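Local coordinates for alpha-glucosidase (Pseudoalteromonas sp. K8, PDB 5HQA), which hydrolyses alpha-glucosides as a chloride-activated glycoside hydrolase of family 97 that carries a bound calcium ion, at residues 40-45 with 222-227; 123-128 with 190-195; 182-187 with 195-200; 210-215 with 396-401. One frame throughout, in Å; residues are numbered along the deposited sequence.

Contact 1. Residues 40-45 with 222-227; sequences FEFKQH and GAFNTP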
# COMPACT_ATOMS: atom_id res chain seq x y z
N PHE A 40 25.91 11.88 3.75
CA PHE A 40 25.07 13.01 3.37
C PHE A 40 25.91 14.11 2.71
O PHE A 40 27.07 14.32 3.07
CB PHE A 40 24.37 13.68 4.56
CG PHE A 40 23.46 12.79 5.33
CD1 PHE A 40 22.17 12.54 4.89
CD2 PHE A 40 23.88 12.22 6.52
CE1 PHE A 40 21.31 11.71 5.62
CE2 PHE A 40 23.03 11.38 7.25
CZ PHE A 40 21.75 11.13 6.80
N GLU A 41 25.27 14.83 1.78
CA GLU A 41 25.70 16.15 1.36
C GLU A 41 24.62 17.16 1.70
O GLU A 41 23.42 16.84 1.66
CB GLU A 41 26.01 16.19 -0.15
CG GLU A 41 27.19 15.32 -0.51
CD GLU A 41 27.54 15.35 -1.99
OE1 GLU A 41 26.88 16.09 -2.75
OE2 GLU A 41 28.49 14.65 -2.38
N PHE A 42 25.04 18.39 2.02
CA PHE A 42 24.16 19.46 2.46
C PHE A 42 24.35 20.66 1.55
O PHE A 42 25.36 20.79 0.87
CB PHE A 42 24.44 19.89 3.91
CG PHE A 42 24.46 18.75 4.89
CD1 PHE A 42 23.29 18.28 5.43
CD2 PHE A 42 25.67 18.17 5.27
CE1 PHE A 42 23.31 17.23 6.35
CE2 PHE A 42 25.69 17.12 6.18
CZ PHE A 42 24.51 16.65 6.72
N LYS A 43 23.37 21.57 1.58
CA LYS A 43 23.47 22.77 0.76
C LYS A 43 24.65 23.62 1.20
O LYS A 43 25.43 24.10 0.37
CB LYS A 43 22.17 23.57 0.83
CG LYS A 43 22.27 24.89 0.08
CD LYS A 43 20.96 25.65 0.13
CE LYS A 43 21.15 27.05 -0.40
NZ LYS A 43 20.00 27.91 -0.01
N GLN A 44 24.80 23.80 2.51
CA GLN A 44 25.84 24.67 3.04
C GLN A 44 26.78 23.95 4.00
O GLN A 44 27.99 24.16 3.94
CB GLN A 44 25.20 25.88 3.73
CG GLN A 44 26.19 26.87 4.30
CD GLN A 44 27.15 27.43 3.25
OE1 GLN A 44 26.74 27.79 2.14
NE2 GLN A 44 28.44 27.50 3.60
N HIS A 45 26.25 23.12 4.87
CA HIS A 45 27.08 22.37 5.80
C HIS A 45 28.09 21.51 5.05
O HIS A 45 27.84 21.06 3.93
CB HIS A 45 26.18 21.49 6.69
CG HIS A 45 26.83 21.05 7.96
ND1 HIS A 45 27.70 19.98 8.02
CD2 HIS A 45 26.74 21.54 9.22
CE1 HIS A 45 28.11 19.83 9.26
NE2 HIS A 45 27.55 20.76 10.01
N GLY A 222 19.03 21.07 13.58
CA GLY A 222 19.75 20.35 14.61
C GLY A 222 19.71 18.84 14.41
O GLY A 222 19.57 18.35 13.29
N ALA A 223 19.85 18.11 15.51
CA ALA A 223 19.89 16.66 15.45
C ALA A 223 18.69 16.11 14.68
O ALA A 223 17.58 16.63 14.79
CB ALA A 223 19.90 16.08 16.87
N PHE A 224 18.93 15.06 13.90
CA PHE A 224 17.86 14.45 13.14
C PHE A 224 18.18 12.98 12.89
O PHE A 224 19.34 12.56 12.97
CB PHE A 224 17.63 15.15 11.79
CG PHE A 224 18.77 14.98 10.81
CD1 PHE A 224 19.85 15.83 10.82
CD2 PHE A 224 18.73 13.96 9.86
CE1 PHE A 224 20.89 15.68 9.91
CE2 PHE A 224 19.77 13.80 8.95
CZ PHE A 224 20.84 14.66 8.98
N ASN A 225 17.14 12.21 12.58
CA ASN A 225 17.26 10.85 12.11
C ASN A 225 16.66 10.77 10.71
O ASN A 225 15.89 11.63 10.31
CB ASN A 225 16.53 9.86 13.04
CG ASN A 225 17.00 9.95 14.47
OD1 ASN A 225 18.15 10.32 14.74
ND2 ASN A 225 16.12 9.62 15.41
N THR A 226 17.04 9.74 9.96
CA THR A 226 16.35 9.41 8.72
C THR A 226 15.26 8.39 8.99
O THR A 226 15.23 7.74 10.04
CB THR A 226 17.33 8.85 7.70
OG1 THR A 226 17.79 7.57 8.15
CG2 THR A 226 18.51 9.80 7.47
N PRO A 227 14.34 8.20 8.04
CA PRO A 227 13.51 7.00 8.07
C PRO A 227 14.39 5.76 7.95
O PRO A 227 15.57 5.83 7.63
CB PRO A 227 12.59 7.15 6.85
CG PRO A 227 12.64 8.64 6.51
CD PRO A 227 14.03 9.07 6.89
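F40 takes the edge of the F224 ring on one of its faces. The two rings stand T-shaped, with planes 72° apart and centroids separated by 5.5 Å, and F40 CZ and F224 CE2 approach to 4.0 Å. The rim atom F224 CZ sits above the F40 ring, off toward the border of the face instead of over its centre. At the edge of F40, close to its plane, comes the methyl of T226, with CG2 at 3.6 Å from F40 CZ. F42 adds a looser touch from the next inward-facing position of its strand, its CE1 lying 4.4 Å from F224 CZ. In T226, OG1 lies between the backbone N and the carbonyl carbon (chi1 68°) and bonds to P227 O at 2.9 Å; it also accepts a hydrogen bond from the backbone N of Y112. CG2 is then anti to the carbonyl carbon, which puts the methyl against F40. Further out, the ring of Y112 meets F40, while I125 packs on both F42 and F224. Strand 30-42 and strand 224-234 belong to different antiparallel sheets, so the aromatic cluster bridges the two sheets in the interior of a beta sandwich, with strand 122-134 beside F42 and strand 107-114 beside F224.

Contact 2. Residues 123-128 with 190-195; sequences IEITKE and VDYAAM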
# COMPACT_ATOMS: atom_id res chain seq x y z
N ILE A 123 19.88 22.97 8.73
CA ILE A 123 20.57 22.32 7.63
C ILE A 123 19.56 21.91 6.58
O ILE A 123 18.36 21.77 6.83
CB ILE A 123 21.42 21.11 8.09
CG1 ILE A 123 20.56 20.07 8.79
CG2 ILE A 123 22.53 21.56 9.02
CD1 ILE A 123 20.34 18.87 7.96
N GLU A 124 20.06 21.75 5.36
CA GLU A 124 19.26 21.31 4.23
C GLU A 124 20.02 20.20 3.53
O GLU A 124 21.07 20.45 2.92
CB GLU A 124 18.96 22.47 3.28
CG GLU A 124 18.19 23.59 3.95
CD GLU A 124 17.87 24.73 3.01
OE1 GLU A 124 16.68 24.95 2.72
OE2 GLU A 124 18.82 25.39 2.54
N ILE A 125 19.51 18.98 3.64
CA ILE A 125 20.12 17.86 2.93
C ILE A 125 19.87 18.02 1.44
O ILE A 125 18.72 18.21 1.01
CB ILE A 125 19.57 16.53 3.45
CG1 ILE A 125 19.90 16.33 4.92
CG2 ILE A 125 20.08 15.35 2.60
CD1 ILE A 125 19.13 15.19 5.53
N THR A 126 20.94 17.94 0.65
CA THR A 126 20.81 17.94 -0.80
C THR A 126 21.06 16.58 -1.41
O THR A 126 20.63 16.34 -2.54
CB THR A 126 21.78 18.95 -1.42
OG1 THR A 126 23.10 18.68 -0.94
CG2 THR A 126 21.39 20.37 -1.03
N LYS A 127 21.72 15.67 -0.70
CA LYS A 127 21.88 14.31 -1.19
C LYS A 127 22.09 13.38 -0.01
O LYS A 127 22.86 13.69 0.90
CB LYS A 127 23.07 14.19 -2.16
CG LYS A 127 23.11 12.86 -2.90
CD LYS A 127 24.12 12.86 -4.04
CE LYS A 127 23.83 13.99 -5.01
NZ LYS A 127 22.52 13.85 -5.69
N GLU A 128 21.38 12.26 -0.01
CA GLU A 128 21.69 11.15 0.87
C GLU A 128 22.53 10.16 0.07
O GLU A 128 22.11 9.72 -1.01
CB GLU A 128 20.42 10.49 1.41
CG GLU A 128 20.72 9.37 2.39
CD GLU A 128 19.47 8.71 2.96
OE1 GLU A 128 18.46 9.42 3.19
OE2 GLU A 128 19.51 7.48 3.19
N VAL A 190 8.72 9.99 7.99
CA VAL A 190 8.18 11.08 8.79
C VAL A 190 9.13 12.27 8.69
O VAL A 190 10.33 12.14 8.94
CB VAL A 190 8.04 10.68 10.27
CG1 VAL A 190 7.52 11.85 11.10
CG2 VAL A 190 7.12 9.47 10.41
N ASP A 191 8.58 13.44 8.33
CA ASP A 191 9.35 14.69 8.24
C ASP A 191 10.63 14.51 7.42
O ASP A 191 11.72 14.93 7.81
CB ASP A 191 9.69 15.23 9.63
CG ASP A 191 10.29 16.63 9.58
OD1 ASP A 191 9.87 17.40 8.69
OD2 ASP A 191 11.20 16.94 10.39
N TYR A 192 10.49 13.90 6.25
CA TYR A 192 11.63 13.60 5.40
C TYR A 192 11.11 13.40 3.99
O TYR A 192 9.90 13.25 3.78
CB TYR A 192 12.36 12.36 5.92
CG TYR A 192 13.83 12.23 5.56
CD1 TYR A 192 14.82 12.82 6.35
CD2 TYR A 192 14.24 11.46 4.46
CE1 TYR A 192 16.17 12.67 6.04
CE2 TYR A 192 15.59 11.29 4.15
CZ TYR A 192 16.55 11.91 4.94
OH TYR A 192 17.88 11.75 4.63
N ALA A 193 12.02 13.42 3.03
CA ALA A 193 11.67 13.23 1.63
C ALA A 193 11.69 11.75 1.28
O ALA A 193 12.56 11.01 1.75
CB ALA A 193 12.64 13.99 0.72
N ALA A 194 10.75 11.31 0.45
CA ALA A 194 10.73 9.91 0.04
C ALA A 194 11.99 9.57 -0.75
O ALA A 194 12.55 10.40 -1.46
CB ALA A 194 9.50 9.59 -0.82
N MET A 195 12.42 8.32 -0.62
CA MET A 195 13.56 7.79 -1.35
C MET A 195 13.08 7.15 -2.65
O MET A 195 12.22 6.27 -2.64
CB MET A 195 14.31 6.78 -0.49
CG MET A 195 15.51 6.14 -1.18
SD MET A 195 16.32 4.97 -0.06
CE MET A 195 15.11 3.63 0.03
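The buried interior between the two sheets of the N-terminal beta sandwich is entered here by a tyrosine, Y192, carried on the loop between strands 181-187 and 195-199 and anchored by a buried glutamate, E128. Y192 OH donates to E128 OE1 at 2.8 Å. It reaches that oxygen on the anti side, 34° out of the carboxylate plane, and the carboxylate is turned 66° from the phenol ring. E128 gets there with an extended side chain whose CG is anti to the backbone N (chi1 -177°). Its other oxygen, OE2, is held by the hydroxyl of T130 and by a salt bridge to R229 NE, which together should fix the rotation of the group and probably favour its charged form. I125 fills in next to the phenol, crossing it at about a right angle: its CD1 lies 3.8 Å from Y192 OH and 3.9 Å from Y192 CE1. I125 and E128 thus share the end of one ring, one by packing and the other by a bond. Between them T126 and K127 form a classic beta bulge opposite E41. Strand 30-42 lies alongside through that bulge and brings F40 against both E128 and Y192, whereas T226, P227 and R229 of strand 224-234 meet Y192 from the other sheet.

Contact 3. Residues 182-187 with 195-200; sequences ISIHEA and MVLNQR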
# COMPACT_ATOMS: atom_id res chain seq x y z
N ILE A 182 14.83 -10.14 -3.33
CA ILE A 182 15.21 -8.98 -2.53
C ILE A 182 14.25 -7.85 -2.84
O ILE A 182 13.83 -7.69 -3.99
CB ILE A 182 16.67 -8.57 -2.81
CG1 ILE A 182 17.62 -9.72 -2.46
CG2 ILE A 182 17.04 -7.29 -2.03
CD1 ILE A 182 19.07 -9.45 -2.80
N SER A 183 13.88 -7.08 -1.83
CA SER A 183 13.04 -5.91 -2.06
C SER A 183 13.53 -4.77 -1.18
O SER A 183 13.72 -4.95 0.02
CB SER A 183 11.57 -6.21 -1.76
OG SER A 183 10.75 -5.15 -2.20
N ILE A 184 13.70 -3.60 -1.79
CA ILE A 184 14.19 -2.41 -1.11
C ILE A 184 13.03 -1.45 -0.91
O ILE A 184 12.25 -1.20 -1.84
CB ILE A 184 15.33 -1.74 -1.90
CG1 ILE A 184 16.48 -2.74 -2.07
CG2 ILE A 184 15.82 -0.46 -1.20
CD1 ILE A 184 17.54 -2.27 -3.05
N HIS A 185 12.91 -0.90 0.30
CA HIS A 185 11.81 0.01 0.60
C HIS A 185 12.26 0.88 1.78
O HIS A 185 13.47 0.99 2.04
CB HIS A 185 10.53 -0.81 0.86
CG HIS A 185 9.28 0.01 0.99
ND1 HIS A 185 8.92 0.99 0.09
CD2 HIS A 185 8.30 -0.03 1.92
CE1 HIS A 185 7.77 1.53 0.46
NE2 HIS A 185 7.37 0.93 1.57
N GLU A 186 11.32 1.52 2.46
CA GLU A 186 11.66 2.28 3.65
C GLU A 186 10.50 2.22 4.63
O GLU A 186 9.38 1.85 4.28
CB GLU A 186 12.05 3.73 3.30
CG GLU A 186 11.09 4.48 2.42
CD GLU A 186 11.58 5.90 2.12
OE1 GLU A 186 11.25 6.43 1.04
OE2 GLU A 186 12.31 6.48 2.96
N ALA A 187 10.78 2.56 5.89
CA ALA A 187 9.77 2.49 6.93
C ALA A 187 9.79 3.75 7.78
O ALA A 187 10.86 4.32 8.03
CB ALA A 187 9.97 1.24 7.82
N MET A 195 12.42 8.32 -0.62
CA MET A 195 13.56 7.79 -1.35
C MET A 195 13.08 7.15 -2.65
O MET A 195 12.22 6.27 -2.64
CB MET A 195 14.31 6.78 -0.49
CG MET A 195 15.51 6.14 -1.18
SD MET A 195 16.32 4.97 -0.06
CE MET A 195 15.11 3.63 0.03
N VAL A 196 13.65 7.60 -3.75
CA VAL A 196 13.60 6.94 -5.05
C VAL A 196 14.97 6.29 -5.25
O VAL A 196 15.96 6.73 -4.66
CB VAL A 196 13.27 8.01 -6.11
CG1 VAL A 196 13.85 7.70 -7.45
CG2 VAL A 196 11.76 8.29 -6.13
N LEU A 197 15.04 5.21 -6.04
CA LEU A 197 16.32 4.54 -6.27
C LEU A 197 16.85 4.88 -7.65
O LEU A 197 16.16 4.68 -8.66
CB LEU A 197 16.20 3.02 -6.11
CG LEU A 197 15.81 2.58 -4.70
CD1 LEU A 197 15.66 1.07 -4.62
CD2 LEU A 197 16.83 3.11 -3.68
N ASN A 198 18.09 5.36 -7.71
CA ASN A 198 18.70 5.86 -8.94
C ASN A 198 19.91 4.99 -9.22
O ASN A 198 20.89 5.03 -8.47
CB ASN A 198 19.08 7.33 -8.75
CG ASN A 198 19.67 7.97 -9.99
OD1 ASN A 198 20.16 7.30 -10.90
ND2 ASN A 198 19.65 9.30 -10.02
N GLN A 199 19.86 4.19 -10.28
CA GLN A 199 20.97 3.30 -10.58
C GLN A 199 22.13 4.12 -11.16
O GLN A 199 21.98 4.77 -12.20
CB GLN A 199 20.56 2.19 -11.54
CG GLN A 199 21.63 1.11 -11.63
CD GLN A 199 21.21 -0.13 -12.41
OE1 GLN A 199 22.04 -1.01 -12.65
NE2 GLN A 199 19.94 -0.21 -12.81
N ARG A 200 23.28 4.09 -10.48
CA ARG A 200 24.43 4.87 -10.91
C ARG A 200 25.35 3.97 -11.73
O ARG A 200 24.99 3.58 -12.85
CB ARG A 200 25.12 5.49 -9.69
CG ARG A 200 24.15 6.32 -8.81
CD ARG A 200 23.25 7.26 -9.64
NE ARG A 200 24.03 8.20 -10.44
CZ ARG A 200 23.63 8.74 -11.59
NH1 ARG A 200 22.45 8.42 -12.10
NH2 ARG A 200 24.43 9.58 -12.24
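E186 leaves its strand with CG wedged between the backbone N and the carbonyl carbon (chi1 51°) and runs on extended, which carries its carboxylate to the backbone of M195. M195 is fully extended as far as SD and then bends at chi3, swinging CE back to the main chain of 182-187. These strands face each other across the beta sandwich, one from each sheet; their short segments approach to 8.4 Å and run nearly antiparallel, at 154°. No backbone pairing joins them, and the single hydrogen bond across the gap goes through the glutamate: M195 N donates to E186 OE1 at 2.8 Å. The bond is almost straight, 171° at the hydrogen, and uses the syn side of the oxygen, slightly out of the carboxylate plane. E186 is buried, and its charge is met by two salt bridges, K440 at OE1 and R229 at OE2, an environment that would be expected to keep it ionised. The two side chains run alongside each other in opposite senses, E186 OE1 against M195 CB at 3.4 Å. Two residues away on each strand, at I184 and L197, comes the apolar half of the contact, with I184 CG2 at 3.8 Å from L197 CD1; F172 and F174 of the adjoining strand 172-175 pack on L197 and I184, respectively. M195 CE ends 3.7 Å from H185 O, the carbonyl oxygen of the residue between I184 and E186.

Contact 4. Residues 210-215 with 396-401; sequences TPWSSG and IKRIDK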
# COMPACT_ATOMS: atom_id res chain seq x y z
N THR A 210 13.30 12.82 -3.02
CA THR A 210 12.41 13.68 -3.80
C THR A 210 12.44 15.09 -3.24
O THR A 210 12.15 15.29 -2.05
CB THR A 210 11.00 13.11 -3.78
OG1 THR A 210 11.03 11.80 -4.36
CG2 THR A 210 10.08 14.00 -4.58
N PRO A 211 12.78 16.10 -4.03
CA PRO A 211 13.12 17.41 -3.48
C PRO A 211 11.93 18.36 -3.37
O PRO A 211 10.86 18.15 -3.96
CB PRO A 211 14.11 17.95 -4.51
CG PRO A 211 13.58 17.40 -5.80
CD PRO A 211 13.12 16.00 -5.46
N TRP A 212 12.15 19.43 -2.62
CA TRP A 212 11.32 20.63 -2.67
C TRP A 212 11.47 21.31 -4.03
O TRP A 212 12.45 21.11 -4.74
CB TRP A 212 11.75 21.63 -1.60
CG TRP A 212 11.47 21.23 -0.18
CD1 TRP A 212 12.18 20.36 0.60
CD2 TRP A 212 10.42 21.74 0.64
NE1 TRP A 212 11.62 20.28 1.85
CE2 TRP A 212 10.54 21.12 1.90
CE3 TRP A 212 9.38 22.66 0.43
CZ2 TRP A 212 9.66 21.39 2.95
CZ3 TRP A 212 8.51 22.93 1.48
CH2 TRP A 212 8.65 22.29 2.72
N SER A 213 10.50 22.18 -4.35
CA SER A 213 10.60 22.96 -5.58
C SER A 213 11.86 23.81 -5.60
O SER A 213 12.44 24.05 -6.66
CB SER A 213 9.37 23.85 -5.75
OG SER A 213 9.21 24.68 -4.61
N SER A 214 12.31 24.27 -4.43
CA SER A 214 13.52 25.08 -4.33
C SER A 214 14.78 24.28 -4.65
O SER A 214 15.82 24.87 -4.92
CB SER A 214 13.65 25.67 -2.93
OG SER A 214 14.06 24.67 -2.01
N GLY A 215 14.71 22.95 -4.61
CA GLY A 215 15.81 22.10 -5.02
C GLY A 215 16.45 21.30 -3.91
O GLY A 215 17.09 20.29 -4.20
N ILE A 396 1.70 19.01 -7.47
CA ILE A 396 1.00 19.50 -6.29
C ILE A 396 1.10 21.02 -6.29
O ILE A 396 2.17 21.58 -6.55
CB ILE A 396 1.60 18.90 -5.01
CG1 ILE A 396 1.28 17.40 -4.89
CG2 ILE A 396 1.12 19.67 -3.77
CD1 ILE A 396 -0.19 17.11 -4.59
N LYS A 397 0.00 21.70 -6.01
CA LYS A 397 -0.01 23.15 -5.91
C LYS A 397 -0.16 23.56 -4.45
O LYS A 397 -1.11 23.14 -3.78
CB LYS A 397 -1.14 23.75 -6.75
CG LYS A 397 -1.25 25.27 -6.66
CD LYS A 397 -2.43 25.76 -7.50
CE LYS A 397 -2.63 27.24 -7.35
NZ LYS A 397 -3.70 27.72 -8.26
N ARG A 398 0.78 24.37 -3.96
CA ARG A 398 0.64 25.03 -2.67
C ARG A 398 0.82 26.53 -2.85
O ARG A 398 1.44 26.99 -3.82
CB ARG A 398 1.63 24.50 -1.63
CG ARG A 398 3.07 24.89 -1.91
CD ARG A 398 4.02 24.32 -0.88
NE ARG A 398 5.40 24.70 -1.16
CZ ARG A 398 6.04 25.70 -0.56
NH1 ARG A 398 7.29 25.98 -0.89
NH2 ARG A 398 5.42 26.42 0.37
N ILE A 399 0.26 27.29 -1.92
CA ILE A 399 0.44 28.74 -1.86
C ILE A 399 1.36 29.02 -0.69
O ILE A 399 1.05 28.64 0.45
CB ILE A 399 -0.90 29.47 -1.70
CG1 ILE A 399 -1.88 29.05 -2.80
CG2 ILE A 399 -0.69 30.96 -1.73
CD1 ILE A 399 -1.43 29.42 -4.19
N ASP A 400 2.49 29.68 -0.94
CA ASP A 400 3.44 29.88 0.14
C ASP A 400 3.03 31.08 0.99
O ASP A 400 2.01 31.74 0.75
CB ASP A 400 4.88 29.99 -0.40
CG ASP A 400 5.20 31.31 -1.11
OD1 ASP A 400 4.44 32.31 -1.05
OD2 ASP A 400 6.28 31.34 -1.73
N LYS A 401 3.84 31.37 2.02
CA LYS A 401 3.51 32.41 3.00
C LYS A 401 3.30 33.77 2.36
O LYS A 401 2.60 34.61 2.93
CB LYS A 401 4.62 32.50 4.05
CG LYS A 401 6.02 32.67 3.45
CD LYS A 401 7.12 32.80 4.51
CE LYS A 401 8.31 31.88 4.20
NZ LYS A 401 8.77 31.97 2.78
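W212 sets the outer edge of its indole over one face of the R398 guanidinium. CZ3 stands 4.0 Å above the guanidinium plane, displaced toward its rim, and both CZ3 and CE3 of W212 are 4.1 Å from R398 NH1. Indole and guanidinium are practically perpendicular, 87° apart, and NH1 lies near the ring plane at the indole edge, so the arginine does not stack on the aromatic face. The cation-pi partner of W212 is K219 instead, and its indole NE1 is bonded to Q413 OE1. R398 starts with CG between the backbone N and the carbonyl carbon (chi1 70°) and then runs straight to NE, which forms a salt bridge with E408 OE2. The same carboxylate receives the backbone N of S213 on OE1, so E408 clamps the loop and the arginine together although the two segments share no direct hydrogen bond. S213 comes near the guanidinium plane at its edge, but only loosely: its OG is 4.4 Å from R398 NH1. The loop itself is shaped by a type I beta turn from W212 to G215, closed by G215 N to W212 O at 2.9 Å; G215 closes it at positive phi. Opposite, 396-399 is one arm of a two-stranded antiparallel ribbon with 405-408, where R398 pairs with R406 through the backbone and D400 OD1 accepts hydrogen bonds from N402 N and I404 N in the connection. This is a light surface contact between domains, joining a turn of the N-terminal beta sandwich to a beta hairpin that projects from the catalytic TIM-barrel part.

In the fold
From the N terminus, strand 30-42 opens contact 1, which closes only at 222-227, after most of the sandwich strands have been laid down. Inside that span contact 2 starts at 123-128 and ends at 190-195, and contact 3 joins 182-187 to 195-200 over a short connection. Contacts 2 and 3 cross along the chain and share M195. Contact 4 opens at 210-215, before contact 1 closes, then runs on to 396-401, so it crosses contact 1 but follows 2 and 3 in series. Contacts 1 and 3 join the two sheets of the N-terminal sandwich, and contact 2 ties one of them to the loop that passes between them; contact 4 reaches the catalytic part, linked back to contact 2 by a probable backbone bond from T210 to A194.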